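Local coordinates for protein staphylococcus aureus CymR (Staphylococcus aureus, PDB 3T8R) that probably binds DNA as a dimeric Rrf2-type transcriptional regulator that senses oxidation through a thiol and controls stress resistance and the oxidative response, at residues K9-L14 and I82-L86; M17-K22 and L123-A127; R53-R59 and Y68-V72. One frame throughout, in Å; residues are numbered along the deposited sequence.

Contact 1 (K9-L14 and I82-L86); sequences KGRYGL and IIRLL
Leu86 lies against the backbone of Gly10 and Gly13, where helices 8-21 and 79-87 pack together. The short segments run at 131° to each other, with their axes 8.5 Å apart at the nearest point. The two glycines present bare backbone to Leu86 and Ile83, consistent with this close approach. Followed outward, Leu86 first sets CB above Gly10, 4.2 Å from Gly10 CA. Its CG is anti to the carbonyl carbon (chi1 -65°), and from there the CD1 branch reaches onto Gly13, 3.5 Å from Gly13 CA, with the carbonyl oxygen of Lys9 also close to this methyl. The methyl thus sits directly on the main chain of Gly13, which carries no side chain at this point.

One turn earlier on helix 79-87, Ile83 sends only its CD1 methyl into the contact, and this tip sits 3.6 Å from Gly10 O, a carbonyl already bonded to Leu14 N within the helix. Ile82 uses two branches. Its CG2 rests on the backbone between Gly13 and Leu14, whereas CD1 meets Leu14 CD2 at 3.8 Å, the two side chains crossing at about a right angle. At the exposed margin the aliphatic chain of Lys9 bends at chi3 and carries CE and NZ past the carbonyl of Leu86, NZ staying 3.6 Å from Leu86 O.

Pro51 of helix 42-54 also touches Leu86, while Arg11 points away and forms a salt bridge with Glu99 of the second subunit. The arrangement is a helix-helix packing at two glycines, within the winged helix-turn-helix domain expected of an Rrf2-type regulator.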
ATOM      1  N   LYS A   9      -8.770  -8.881  -8.079  1.00 25.59           N
ATOM      2  CA  LYS A   9      -8.483  -9.354  -9.436  1.00 22.35           C
ATOM      3  C   LYS A   9      -6.978  -9.495  -9.669  1.00 25.15           C
ATOM      4  O   LYS A   9      -6.520 -10.476 -10.249  1.00 24.63           O
ATOM      5  CB  LYS A   9      -9.063  -8.386 -10.472  1.00 29.20           C
ATOM      6  CG  LYS A   9     -10.580  -8.411 -10.575  1.00 32.40           C
ATOM      7  CD  LYS A   9     -11.061  -7.563 -11.747  1.00 35.34           C
ATOM      8  CE  LYS A   9     -10.849  -6.074 -11.481  1.00 42.62           C
ATOM      9  NZ  LYS A   9     -11.365  -5.222 -12.603  1.00 47.64           N
ATOM     10  N   GLY A  10      -6.221  -8.493  -9.230  1.00 25.76           N
ATOM     11  CA  GLY A  10      -4.781  -8.495  -9.391  1.00 27.71           C
ATOM     12  C   GLY A  10      -4.147  -9.668  -8.676  1.00 24.98           C
ATOM     13  O   GLY A  10      -3.335 -10.382  -9.259  1.00 23.24           O
ATOM     14  N   ARG A  11      -4.520  -9.872  -7.415  1.00 23.59           N
ATOM     15  CA  ARG A  11      -3.974 -10.990  -6.654  1.00 24.86           C
ATOM     16  C   ARG A  11      -4.258 -12.326  -7.325  1.00 24.01           C
ATOM     17  O   ARG A  11      -3.355 -13.144  -7.500  1.00 22.90           O
ATOM     18  CB  ARG A  11      -4.529 -10.999  -5.229  1.00 26.80           C
ATOM     19  CG  ARG A  11      -4.089  -9.790  -4.435  1.00 30.16           C
ATOM     20  CD  ARG A  11      -4.663  -9.800  -3.024  1.00 35.16           C
ATOM     21  NE  ARG A  11      -4.025 -10.805  -2.180  1.00 36.03           N
ATOM     22  CZ  ARG A  11      -4.264 -10.924  -0.881  1.00 35.03           C
ATOM     23  NH1 ARG A  11      -5.131 -10.103  -0.306  1.00 37.22           N
ATOM     24  NH2 ARG A  11      -3.652 -11.858  -0.165  1.00 35.63           N
ATOM     25  N   TYR A  12      -5.512 -12.559  -7.688  1.00 21.19           N
ATOM     26  CA  TYR A  12      -5.860 -13.847  -8.293  1.00 20.08           C
ATOM     27  C   TYR A  12      -5.263 -13.991  -9.685  1.00 21.38           C
ATOM     28  O   TYR A  12      -4.873 -15.075 -10.071  1.00 20.09           O
ATOM     29  CB  TYR A  12      -7.367 -14.085  -8.292  1.00 21.53           C
ATOM     30  CG  TYR A  12      -7.884 -14.432  -6.911  1.00 25.30           C
ATOM     31  CD1 TYR A  12      -7.538 -15.634  -6.312  1.00 27.98           C
ATOM     32  CD2 TYR A  12      -8.691 -13.557  -6.208  1.00 27.57           C
ATOM     33  CE1 TYR A  12      -7.993 -15.964  -5.039  1.00 33.46           C
ATOM     34  CE2 TYR A  12      -9.157 -13.878  -4.932  1.00 26.69           C
ATOM     35  CZ  TYR A  12      -8.801 -15.086  -4.359  1.00 31.28           C
ATOM     36  OH  TYR A  12      -9.256 -15.425  -3.099  1.00 31.92           O
ATOM     37  N   GLY A  13      -5.161 -12.887 -10.417  1.00 21.33           N
ATOM     38  CA  GLY A  13      -4.500 -12.922 -11.711  1.00 21.10           C
ATOM     39  C   GLY A  13      -3.048 -13.348 -11.596  1.00 22.06           C
ATOM     40  O   GLY A  13      -2.551 -14.141 -12.402  1.00 20.21           O
ATOM     41  N   LEU A  14      -2.367 -12.811 -10.580  1.00 19.11           N
ATOM     42  CA  LEU A  14      -0.983 -13.136 -10.311  1.00 20.35           C
ATOM     43  C   LEU A  14      -0.851 -14.613  -9.980  1.00 21.72           C
ATOM     44  O   LEU A  14       0.048 -15.284 -10.483  1.00 19.37           O
ATOM     45  CB  LEU A  14      -0.455 -12.299  -9.148  1.00 22.36           C
ATOM     46  CG  LEU A  14       0.841 -11.510  -9.326  1.00 31.40           C
ATOM     47  CD1 LEU A  14       1.450 -11.221  -7.955  1.00 21.88           C
ATOM     48  CD2 LEU A  14       1.846 -12.196 -10.255  1.00 24.62           C
ATOM     49  N   ILE A  82       1.428  -7.564 -14.540  1.00 21.95           N
ATOM     50  CA  ILE A  82       0.202  -8.310 -14.336  1.00 22.63           C
ATOM     51  C   ILE A  82      -0.817  -7.504 -13.547  1.00 24.27           C
ATOM     52  O   ILE A  82      -1.990  -7.425 -13.904  1.00 23.97           O
ATOM     53  CB  ILE A  82       0.495  -9.657 -13.648  1.00 20.20           C
ATOM     54  CG1 ILE A  82       1.278 -10.551 -14.614  1.00 23.43           C
ATOM     55  CG2 ILE A  82      -0.804 -10.323 -13.248  1.00 21.46           C
ATOM     56  CD1 ILE A  82       2.026 -11.720 -13.977  1.00 24.62           C
ATOM     57  N   ILE A  83      -0.370  -6.897 -12.459  1.00 25.05           N
ATOM     58  CA  ILE A  83      -1.271  -6.097 -11.658  1.00 24.76           C
ATOM     59  C   ILE A  83      -1.860  -4.957 -12.482  1.00 26.93           C
ATOM     60  O   ILE A  83      -3.063  -4.708 -12.444  1.00 28.98           O
ATOM     61  CB  ILE A  83      -0.555  -5.524 -10.444  1.00 28.99           C
ATOM     62  CG1 ILE A  83      -0.050  -6.658  -9.550  1.00 31.08           C
ATOM     63  CG2 ILE A  83      -1.497  -4.623  -9.678  1.00 31.89           C
ATOM     64  CD1 ILE A  83      -1.138  -7.552  -9.080  1.00 31.66           C
ATOM     65  N   ARG A  84      -1.005  -4.280 -13.238  1.00 29.22           N
ATOM     66  CA  ARG A  84      -1.442  -3.166 -14.071  1.00 31.93           C
ATOM     67  C   ARG A  84      -2.562  -3.557 -15.030  1.00 32.19           C
ATOM     68  O   ARG A  84      -3.552  -2.845 -15.160  1.00 35.67           O
ATOM     69  CB  ARG A  84      -0.256  -2.557 -14.825  1.00 34.73           C
ATOM     70  CG  ARG A  84       0.658  -1.710 -13.928  1.00 37.65           C
ATOM     71  CD  ARG A  84       1.712  -0.930 -14.719  1.00 41.99           C
ATOM     72  NE  ARG A  84       2.867  -1.742 -15.103  1.00 39.78           N
ATOM     73  CZ  ARG A  84       3.907  -1.979 -14.309  1.00 37.56           C
ATOM     74  NH1 ARG A  84       3.937  -1.476 -13.083  1.00 40.07           N
ATOM     75  NH2 ARG A  84       4.915  -2.725 -14.736  1.00 38.58           N
ATOM     76  N   LEU A  85      -2.417  -4.703 -15.681  1.00 29.61           N
ATOM     77  CA  LEU A  85      -3.402  -5.147 -16.656  1.00 23.70           C
ATOM     78  C   LEU A  85      -4.765  -5.394 -16.025  1.00 32.96           C
ATOM     79  O   LEU A  85      -5.802  -5.105 -16.620  1.00 33.60           O
ATOM     80  CB  LEU A  85      -2.922  -6.424 -17.326  1.00 26.87           C
ATOM     81  CG  LEU A  85      -1.906  -6.235 -18.439  1.00 32.35           C
ATOM     82  CD1 LEU A  85      -1.240  -7.557 -18.764  1.00 31.64           C
ATOM     83  CD2 LEU A  85      -2.600  -5.650 -19.667  1.00 34.49           C
ATOM     84  N   LEU A  86      -4.767  -5.931 -14.814  1.00 27.70           N
ATOM     85  CA  LEU A  86      -6.016  -6.320 -14.186  1.00 27.89           C
ATOM     86  C   LEU A  86      -6.650  -5.229 -13.327  1.00 33.87           C
ATOM     87  O   LEU A  86      -7.873  -5.144 -13.243  1.00 38.63           O
ATOM     88  CB  LEU A  86      -5.814  -7.592 -13.370  1.00 28.71           C
ATOM     89  CG  LEU A  86      -5.471  -8.780 -14.273  1.00 24.91           C
ATOM     90  CD1 LEU A  86      -4.812  -9.901 -13.503  1.00 25.64           C
ATOM     91  CD2 LEU A  86      -6.721  -9.273 -15.014  1.00 28.70           C
TER

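Contact 2 (M17-K22 and L123-A127); sequences MISLAK and LKYLA
Leu123 points its branched end at the backbone of Met17 and Ile18, and the other side chains are arranged around it. With CG anti to the backbone N (chi1 -174°), it reaches straight across, and its two methyls divide the work. CD1 lies 3.7 Å from Ile18 CG1 and equally near the Ile18 amide nitrogen; CD2 approaches the carbonyl oxygen of Met17 and the Ala21 methyl. Met17 crosses this leucine at about a right angle, its folded chain bringing CE to 3.9 Å from Leu123 CD2. Ile18 lies aslant to Leu123 but perpendicular to Leu126, whose CB is 4.0 Å from Ile18 CG1.

Ala21 faces the partner helix with its methyl: CB touches Leu123 CG at 3.6 Å and also meets the methyl of Ala127. Beyond it Lys22 passes alongside Ala127, then turns at chi4 so that NZ donates a 3.0 Å hydrogen bond to Ala127 O. The ammonium stands 33° from the carbonyl plane, at the exposed end of a mostly apolar contact.

Helix segments 17-21 and 123-127 run at 77° to each other. Leu70 of strand 67-70 and Ile58 of strand 58-60 pack on Met17, and Ala102 of the second subunit touches Leu126.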
ATOM      1  N   MET A  17      -1.075 -16.669 -13.089  1.00 19.29           N
ATOM      2  CA  MET A  17       0.140 -16.569 -13.881  1.00 18.38           C
ATOM      3  C   MET A  17       1.300 -17.379 -13.289  1.00 18.67           C
ATOM      4  O   MET A  17       2.089 -17.967 -14.022  1.00 22.13           O
ATOM      5  CB  MET A  17       0.513 -15.100 -14.082  1.00 19.83           C
ATOM      6  CG  MET A  17      -0.521 -14.334 -14.894  1.00 18.12           C
ATOM      7  SD  MET A  17      -0.575 -14.907 -16.604  1.00 20.24           S
ATOM      8  CE  MET A  17       1.018 -14.349 -17.189  1.00 22.90           C
ATOM      9  N   ILE A  18       1.394 -17.421 -11.967  1.00 20.38           N
ATOM     10  CA  ILE A  18       2.433 -18.212 -11.319  1.00 21.12           C
ATOM     11  C   ILE A  18       2.218 -19.693 -11.616  1.00 23.33           C
ATOM     12  O   ILE A  18       3.164 -20.419 -11.914  1.00 26.77           O
ATOM     13  CB  ILE A  18       2.481 -17.944  -9.795  1.00 22.66           C
ATOM     14  CG1 ILE A  18       2.929 -16.505  -9.534  1.00 21.19           C
ATOM     15  CG2 ILE A  18       3.420 -18.912  -9.117  1.00 26.62           C
ATOM     16  CD1 ILE A  18       2.653 -16.011  -8.117  1.00 23.22           C
ATOM     17  N   SER A  19       0.965 -20.126 -11.560  1.00 23.39           N
ATOM     18  CA  SER A  19       0.605 -21.502 -11.902  1.00 27.46           C
ATOM     19  C   SER A  19       1.043 -21.847 -13.322  1.00 26.50           C
ATOM     20  O   SER A  19       1.656 -22.884 -13.575  1.00 26.37           O
ATOM     21  CB  SER A  19      -0.904 -21.707 -11.774  1.00 27.06           C
ATOM     22  OG  SER A  19      -1.242 -22.024 -10.438  1.00 36.07           O
ATOM     23  N   LEU A  20       0.724 -20.965 -14.256  1.00 24.62           N
ATOM     24  CA  LEU A  20       1.091 -21.204 -15.639  1.00 22.71           C
ATOM     25  C   LEU A  20       2.606 -21.157 -15.824  1.00 26.28           C
ATOM     26  O   LEU A  20       3.166 -21.910 -16.629  1.00 26.95           O
ATOM     27  CB  LEU A  20       0.403 -20.196 -16.571  1.00 22.39           C
ATOM     28  CG  LEU A  20      -1.117 -20.280 -16.708  1.00 20.43           C
ATOM     29  CD1 LEU A  20      -1.597 -19.143 -17.598  1.00 24.81           C
ATOM     30  CD2 LEU A  20      -1.522 -21.615 -17.335  1.00 25.10           C
ATOM     31  N   ALA A  21       3.269 -20.280 -15.079  1.00 22.78           N
ATOM     32  CA  ALA A  21       4.713 -20.138 -15.175  1.00 23.22           C
ATOM     33  C   ALA A  21       5.387 -21.409 -14.680  1.00 29.85           C
ATOM     34  O   ALA A  21       6.423 -21.825 -15.199  1.00 32.94           O
ATOM     35  CB  ALA A  21       5.200 -18.911 -14.393  1.00 23.06           C
ATOM     36  N   LYS A  22       4.779 -22.045 -13.691  1.00 30.36           N
ATOM     37  CA  LYS A  22       5.351 -23.263 -13.131  1.00 32.45           C
ATOM     38  C   LYS A  22       5.239 -24.430 -14.098  1.00 39.62           C
ATOM     39  O   LYS A  22       5.771 -25.510 -13.848  1.00 43.34           O
ATOM     40  CB  LYS A  22       4.692 -23.595 -11.794  1.00 36.34           C
ATOM     41  CG  LYS A  22       5.237 -22.773 -10.665  1.00 35.06           C
ATOM     42  CD  LYS A  22       4.537 -23.110  -9.368  1.00 37.50           C
ATOM     43  CE  LYS A  22       5.054 -22.251  -8.238  1.00 37.55           C
ATOM     44  NZ  LYS A  22       6.409 -22.676  -7.777  1.00 42.89           N
ATOM     45  N   LEU A 123       7.906 -12.862 -13.124  1.00 21.35           N
ATOM     46  CA  LEU A 123       7.113 -14.052 -12.914  1.00 19.96           C
ATOM     47  C   LEU A 123       7.991 -15.286 -12.780  1.00 20.74           C
ATOM     48  O   LEU A 123       7.647 -16.214 -12.058  1.00 23.32           O
ATOM     49  CB  LEU A 123       6.141 -14.234 -14.087  1.00 21.56           C
ATOM     50  CG  LEU A 123       5.123 -15.366 -13.987  1.00 21.19           C
ATOM     51  CD1 LEU A 123       4.221 -15.206 -12.767  1.00 22.09           C
ATOM     52  CD2 LEU A 123       4.276 -15.396 -15.261  1.00 23.75           C
ATOM     53  N   LYS A 124       9.102 -15.329 -13.516  1.00 21.15           N
ATOM     54  CA  LYS A 124      10.014 -16.461 -13.408  1.00 23.52           C
ATOM     55  C   LYS A 124      10.525 -16.548 -11.977  1.00 25.35           C
ATOM     56  O   LYS A 124      10.586 -17.623 -11.383  1.00 25.63           O
ATOM     57  CB  LYS A 124      11.190 -16.308 -14.381  1.00 26.61           C
ATOM     58  CG  LYS A 124      12.223 -17.441 -14.321  1.00 30.94           C
ATOM     59  CD  LYS A 124      11.740 -18.715 -14.996  1.00 36.41           C
ATOM     60  CE  LYS A 124      10.847 -19.543 -14.083  1.00 39.99           C
ATOM     61  NZ  LYS A 124      10.501 -20.879 -14.660  1.00 42.10           N
ATOM     62  N   TYR A 125      10.884 -15.394 -11.437  1.00 26.20           N
ATOM     63  CA  TYR A 125      11.358 -15.272 -10.068  1.00 29.35           C
ATOM     64  C   TYR A 125      10.300 -15.815  -9.104  1.00 28.81           C
ATOM     65  O   TYR A 125      10.604 -16.616  -8.216  1.00 29.90           O
ATOM     66  CB  TYR A 125      11.657 -13.801  -9.798  1.00 27.73           C
ATOM     67  CG  TYR A 125      12.641 -13.541  -8.694  1.00 39.29           C
ATOM     68  CD1 TYR A 125      14.010 -13.539  -8.939  1.00 39.44           C
ATOM     69  CD2 TYR A 125      12.205 -13.276  -7.409  1.00 37.97           C
ATOM     70  CE1 TYR A 125      14.912 -13.287  -7.931  1.00 43.87           C
ATOM     71  CE2 TYR A 125      13.100 -13.022  -6.389  1.00 42.83           C
ATOM     72  CZ  TYR A 125      14.449 -13.033  -6.655  1.00 42.21           C
ATOM     73  OH  TYR A 125      15.338 -12.783  -5.639  1.00 44.68           O
ATOM     74  N   LEU A 126       9.047 -15.408  -9.289  1.00 21.62           N
ATOM     75  CA  LEU A 126       7.967 -15.921  -8.445  1.00 22.98           C
ATOM     76  C   LEU A 126       7.802 -17.440  -8.575  1.00 28.42           C
ATOM     77  O   LEU A 126       7.467 -18.137  -7.617  1.00 27.58           O
ATOM     78  CB  LEU A 126       6.647 -15.213  -8.757  1.00 22.08           C
ATOM     79  CG  LEU A 126       6.612 -13.736  -8.362  1.00 21.15           C
ATOM     80  CD1 LEU A 126       5.398 -13.015  -8.918  1.00 23.95           C
ATOM     81  CD2 LEU A 126       6.670 -13.602  -6.824  1.00 22.74           C
ATOM     82  N   ALA A 127       8.032 -17.960  -9.772  1.00 23.05           N
ATOM     83  CA  ALA A 127       7.841 -19.377 -10.008  1.00 24.70           C
ATOM     84  C   ALA A 127       8.939 -20.234  -9.386  1.00 27.67           C
ATOM     85  O   ALA A 127       8.721 -21.415  -9.115  1.00 35.88           O
ATOM     86  CB  ALA A 127       7.749 -19.643 -11.504  1.00 25.25           C
TER

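Contact 3 (R53-R59 and Y68-V72); sequences RNAGLIR and YQLRV
Ile58 and Leu70 form a non-hydrogen-bonded pair of the antiparallel beta hairpin 58-60/67-70, which corresponds to the wing of the winged helix-turn-helix fold. Next to them Arg59 and Gln69 make the hydrogen-bonded pair: Arg59 N to Gln69 O and Gln69 N to Arg59 O are both 3.0 Å.

The packed side is carried by Ile58, Tyr68 and Leu70. Ile58 CG1 stands between its own backbone N and carbonyl carbon (chi1 69°), which directs CD1 to 3.9 Å from Tyr68 CD1. The tyrosine ring also passes obliquely beside Arg59 O. Met17 and Leu20 of helix 8-21 cover both Ile58 and Leu70, while Val49 of helix 42-54 packs on Ile58 and Tyr68. Where the ring reaches its hydroxyl, Arg53 NH1 gives Tyr68 OH a weak bond of 3.1 Å, the guanidinium nearly coplanar with the ring.

The looser side holds the exposed Arg59 and Arg71. The side chains of Arg59 and Gln69 share one face of the hairpin and cross at a slant, and Arg59 CG comes within 4.1 Å of Arg71 CB.

Before the first strand, helix 42-54 closes in a Schellman motif at Gly56, whose positive phi turns the chain toward strand 58-60. Leu57 O then accepts Arg71 N at 2.8 Å, from above the carbonyl plane, with a weak second bond from Val72 N. Arg71 runs out extended alongside the Gly56 carbonyl, and the turn at chi4 (-85°) orients its guanidinium; NH1 donates to Gly56 O at 2.9 Å, in the carbonyl plane on a lone pair and only 8° out of the guanidinium plane.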
ATOM      1  N   ARG A  53      -5.169 -12.567 -21.865  1.00 25.28           N
ATOM      2  CA  ARG A  53      -5.156 -13.093 -23.217  1.00 28.75           C
ATOM      3  C   ARG A  53      -5.031 -11.933 -24.207  1.00 27.42           C
ATOM      4  O   ARG A  53      -4.244 -11.980 -25.155  1.00 26.93           O
ATOM      5  CB  ARG A  53      -6.452 -13.867 -23.455  1.00 32.27           C
ATOM      6  CG  ARG A  53      -6.461 -14.787 -24.647  1.00 34.03           C
ATOM      7  CD  ARG A  53      -7.733 -15.627 -24.612  1.00 40.65           C
ATOM      8  NE  ARG A  53      -8.924 -14.780 -24.654  1.00 46.93           N
ATOM      9  CZ  ARG A  53     -10.019 -14.972 -23.925  1.00 45.36           C
ATOM     10  NH1 ARG A  53     -10.096 -15.993 -23.077  1.00 45.76           N
ATOM     11  NH2 ARG A  53     -11.046 -14.141 -24.048  1.00 47.81           N
ATOM     12  N   ASN A  54      -5.795 -10.878 -23.967  1.00 29.25           N
ATOM     13  CA  ASN A  54      -5.785  -9.717 -24.852  1.00 31.51           C
ATOM     14  C   ASN A  54      -4.444  -9.004 -24.895  1.00 32.69           C
ATOM     15  O   ASN A  54      -4.066  -8.433 -25.916  1.00 33.51           O
ATOM     16  CB  ASN A  54      -6.900  -8.752 -24.464  1.00 33.37           C
ATOM     17  CG  ASN A  54      -8.261  -9.284 -24.832  1.00 37.31           C
ATOM     18  OD1 ASN A  54      -8.367 -10.219 -25.625  1.00 40.63           O
ATOM     19  ND2 ASN A  54      -9.311  -8.700 -24.259  1.00 44.05           N
ATOM     20  N   ALA A  55      -3.718  -9.052 -23.783  1.00 29.73           N
ATOM     21  CA  ALA A  55      -2.397  -8.441 -23.707  1.00 31.28           C
ATOM     22  C   ALA A  55      -1.330  -9.349 -24.302  1.00 30.39           C
ATOM     23  O   ALA A  55      -0.174  -8.955 -24.406  1.00 31.79           O
ATOM     24  CB  ALA A  55      -2.049  -8.097 -22.259  1.00 30.78           C
ATOM     25  N   GLY A  56      -1.718 -10.571 -24.655  1.00 25.56           N
ATOM     26  CA  GLY A  56      -0.821 -11.525 -25.286  1.00 26.69           C
ATOM     27  C   GLY A  56       0.079 -12.312 -24.345  1.00 25.83           C
ATOM     28  O   GLY A  56       1.052 -12.926 -24.774  1.00 23.54           O
ATOM     29  N   LEU A  57      -0.240 -12.307 -23.055  1.00 22.84           N
ATOM     30  CA  LEU A  57       0.624 -12.968 -22.083  1.00 20.41           C
ATOM     31  C   LEU A  57       0.329 -14.445 -21.966  1.00 18.73           C
ATOM     32  O   LEU A  57       1.218 -15.233 -21.654  1.00 21.28           O
ATOM     33  CB  LEU A  57       0.491 -12.310 -20.703  1.00 22.15           C
ATOM     34  CG  LEU A  57       0.855 -10.835 -20.607  1.00 25.58           C
ATOM     35  CD1 LEU A  57       0.869 -10.436 -19.152  1.00 24.72           C
ATOM     36  CD2 LEU A  57       2.215 -10.585 -21.244  1.00 27.89           C
ATOM     37  N   ILE A  58      -0.928 -14.819 -22.185  1.00 21.35           N
ATOM     38  CA  ILE A  58      -1.333 -16.216 -22.153  1.00 20.39           C
ATOM     39  C   ILE A  58      -2.165 -16.537 -23.393  1.00 24.51           C
ATOM     40  O   ILE A  58      -2.654 -15.630 -24.071  1.00 24.57           O
ATOM     41  CB  ILE A  58      -2.159 -16.534 -20.889  1.00 20.14           C
ATOM     42  CG1 ILE A  58      -3.527 -15.847 -20.934  1.00 22.35           C
ATOM     43  CG2 ILE A  58      -1.392 -16.099 -19.657  1.00 21.17           C
ATOM     44  CD1 ILE A  58      -4.477 -16.289 -19.813  1.00 23.51           C
ATOM     45  N   ARG A  59      -2.334 -17.822 -23.671  1.00 21.43           N
ATOM     46  CA  ARG A  59      -3.158 -18.246 -24.802  1.00 24.59           C
ATOM     47  C   ARG A  59      -3.842 -19.565 -24.498  1.00 26.59           C
ATOM     48  O   ARG A  59      -3.362 -20.361 -23.692  1.00 22.88           O
ATOM     49  CB  ARG A  59      -2.314 -18.374 -26.055  1.00 25.58           C
ATOM     50  CG  ARG A  59      -1.290 -19.476 -25.984  1.00 27.01           C
ATOM     51  CD  ARG A  59      -0.533 -19.523 -27.282  1.00 30.97           C
ATOM     52  NE  ARG A  59       0.592 -20.443 -27.253  1.00 32.99           N
ATOM     53  CZ  ARG A  59       1.473 -20.538 -28.239  1.00 34.97           C
ATOM     54  NH1 ARG A  59       1.343 -19.757 -29.306  1.00 34.60           N
ATOM     55  NH2 ARG A  59       2.480 -21.398 -28.157  1.00 36.31           N
ATOM     56  N   TYR A  68      -5.048 -23.475 -20.743  1.00 33.16           N
ATOM     57  CA  TYR A  68      -4.201 -22.308 -20.971  1.00 28.06           C
ATOM     58  C   TYR A  68      -2.714 -22.547 -20.752  1.00 28.04           C
ATOM     59  O   TYR A  68      -2.317 -23.468 -20.043  1.00 25.57           O
ATOM     60  CB  TYR A  68      -4.668 -21.159 -20.078  1.00 22.73           C
ATOM     61  CG  TYR A  68      -5.930 -20.530 -20.596  1.00 26.54           C
ATOM     62  CD1 TYR A  68      -5.879 -19.481 -21.503  1.00 25.16           C
ATOM     63  CD2 TYR A  68      -7.179 -21.013 -20.215  1.00 31.12           C
ATOM     64  CE1 TYR A  68      -7.030 -18.911 -21.997  1.00 29.57           C
ATOM     65  CE2 TYR A  68      -8.343 -20.441 -20.717  1.00 32.09           C
ATOM     66  CZ  TYR A  68      -8.256 -19.393 -21.601  1.00 29.99           C
ATOM     67  OH  TYR A  68      -9.398 -18.806 -22.100  1.00 39.30           O
ATOM     68  N   GLN A  69      -1.902 -21.687 -21.366  1.00 23.40           N
ATOM     69  CA  GLN A  69      -0.461 -21.724 -21.189  1.00 25.13           C
ATOM     70  C   GLN A  69       0.088 -20.307 -21.352  1.00 22.55           C
ATOM     71  O   GLN A  69      -0.554 -19.449 -21.950  1.00 22.34           O
ATOM     72  CB  GLN A  69       0.185 -22.675 -22.201  1.00 26.24           C
ATOM     73  CG  GLN A  69       0.170 -22.156 -23.625  1.00 29.09           C
ATOM     74  CD  GLN A  69       0.658 -23.177 -24.646  1.00 36.81           C
ATOM     75  OE1 GLN A  69       1.017 -24.302 -24.299  1.00 43.54           O
ATOM     76  NE2 GLN A  69       0.665 -22.783 -25.914  1.00 33.06           N
ATOM     77  N   LEU A  70       1.260 -20.052 -20.790  1.00 22.46           N
ATOM     78  CA  LEU A  70       1.948 -18.806 -21.062  1.00 19.68           C
ATOM     79  C   LEU A  70       2.219 -18.685 -22.557  1.00 24.32           C
ATOM     80  O   LEU A  70       2.574 -19.658 -23.207  1.00 24.79           O
ATOM     81  CB  LEU A  70       3.277 -18.814 -20.331  1.00 24.47           C
ATOM     82  CG  LEU A  70       3.554 -17.793 -19.240  1.00 28.15           C
ATOM     83  CD1 LEU A  70       2.354 -17.531 -18.346  1.00 23.22           C
ATOM     84  CD2 LEU A  70       4.746 -18.287 -18.464  1.00 23.99           C
ATOM     85  N   ARG A  71       2.047 -17.490 -23.100  1.00 22.47           N
ATOM     86  CA  ARG A  71       2.391 -17.235 -24.483  1.00 22.03           C
ATOM     87  C   ARG A  71       3.737 -16.520 -24.574  1.00 24.69           C
ATOM     88  O   ARG A  71       4.435 -16.602 -25.593  1.00 25.96           O
ATOM     89  CB  ARG A  71       1.301 -16.392 -25.136  1.00 28.21           C
ATOM     90  CG  ARG A  71       1.692 -15.918 -26.499  1.00 27.70           C
ATOM     91  CD  ARG A  71       0.640 -15.059 -27.156  1.00 27.85           C
ATOM     92  NE  ARG A  71       1.203 -14.557 -28.400  1.00 32.23           N
ATOM     93  CZ  ARG A  71       1.955 -13.465 -28.479  1.00 31.51           C
ATOM     94  NH1 ARG A  71       2.200 -12.754 -27.386  1.00 27.08           N
ATOM     95  NH2 ARG A  71       2.456 -13.077 -29.648  1.00 26.55           N
ATOM     96  N   VAL A  72       4.081 -15.818 -23.498  1.00 23.44           N
ATOM     97  CA  VAL A  72       5.331 -15.101 -23.369  1.00 26.13           C
ATOM     98  C   VAL A  72       6.081 -15.719 -22.196  1.00 25.07           C
ATOM     99  O   VAL A  72       5.465 -16.065 -21.183  1.00 27.61           O
ATOM    100  CB  VAL A  72       5.044 -13.607 -23.111  1.00 29.29           C
ATOM    101  CG1 VAL A  72       6.211 -12.920 -22.422  1.00 29.71           C
ATOM    102  CG2 VAL A  72       4.680 -12.921 -24.443  1.00 27.45           C
TER

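From the N terminus, helix 8-21 supplies first residues 9-14 to contact 1 and then residues 17-22 to contact 2. Helix 42-54 leads into the hairpin, where contact 3 closes the shortest loop, between 53-59 and 68-72. Contact 1 closes next, when helix 79-87 returns to the N-terminal helix, and contact 2 closes last, at helix 123-127. Contact 3 is therefore nested inside both larger loops, whereas contacts 1 and 2 cross. Ile82 against Met17 joins contacts 1 and 2, Leu85 against Leu57 joins 1 and 3, and Met17 and Leu20 against Ile58 join 2 and 3, tying together the hairpin and helices 8-21, 79-87 and 123-127.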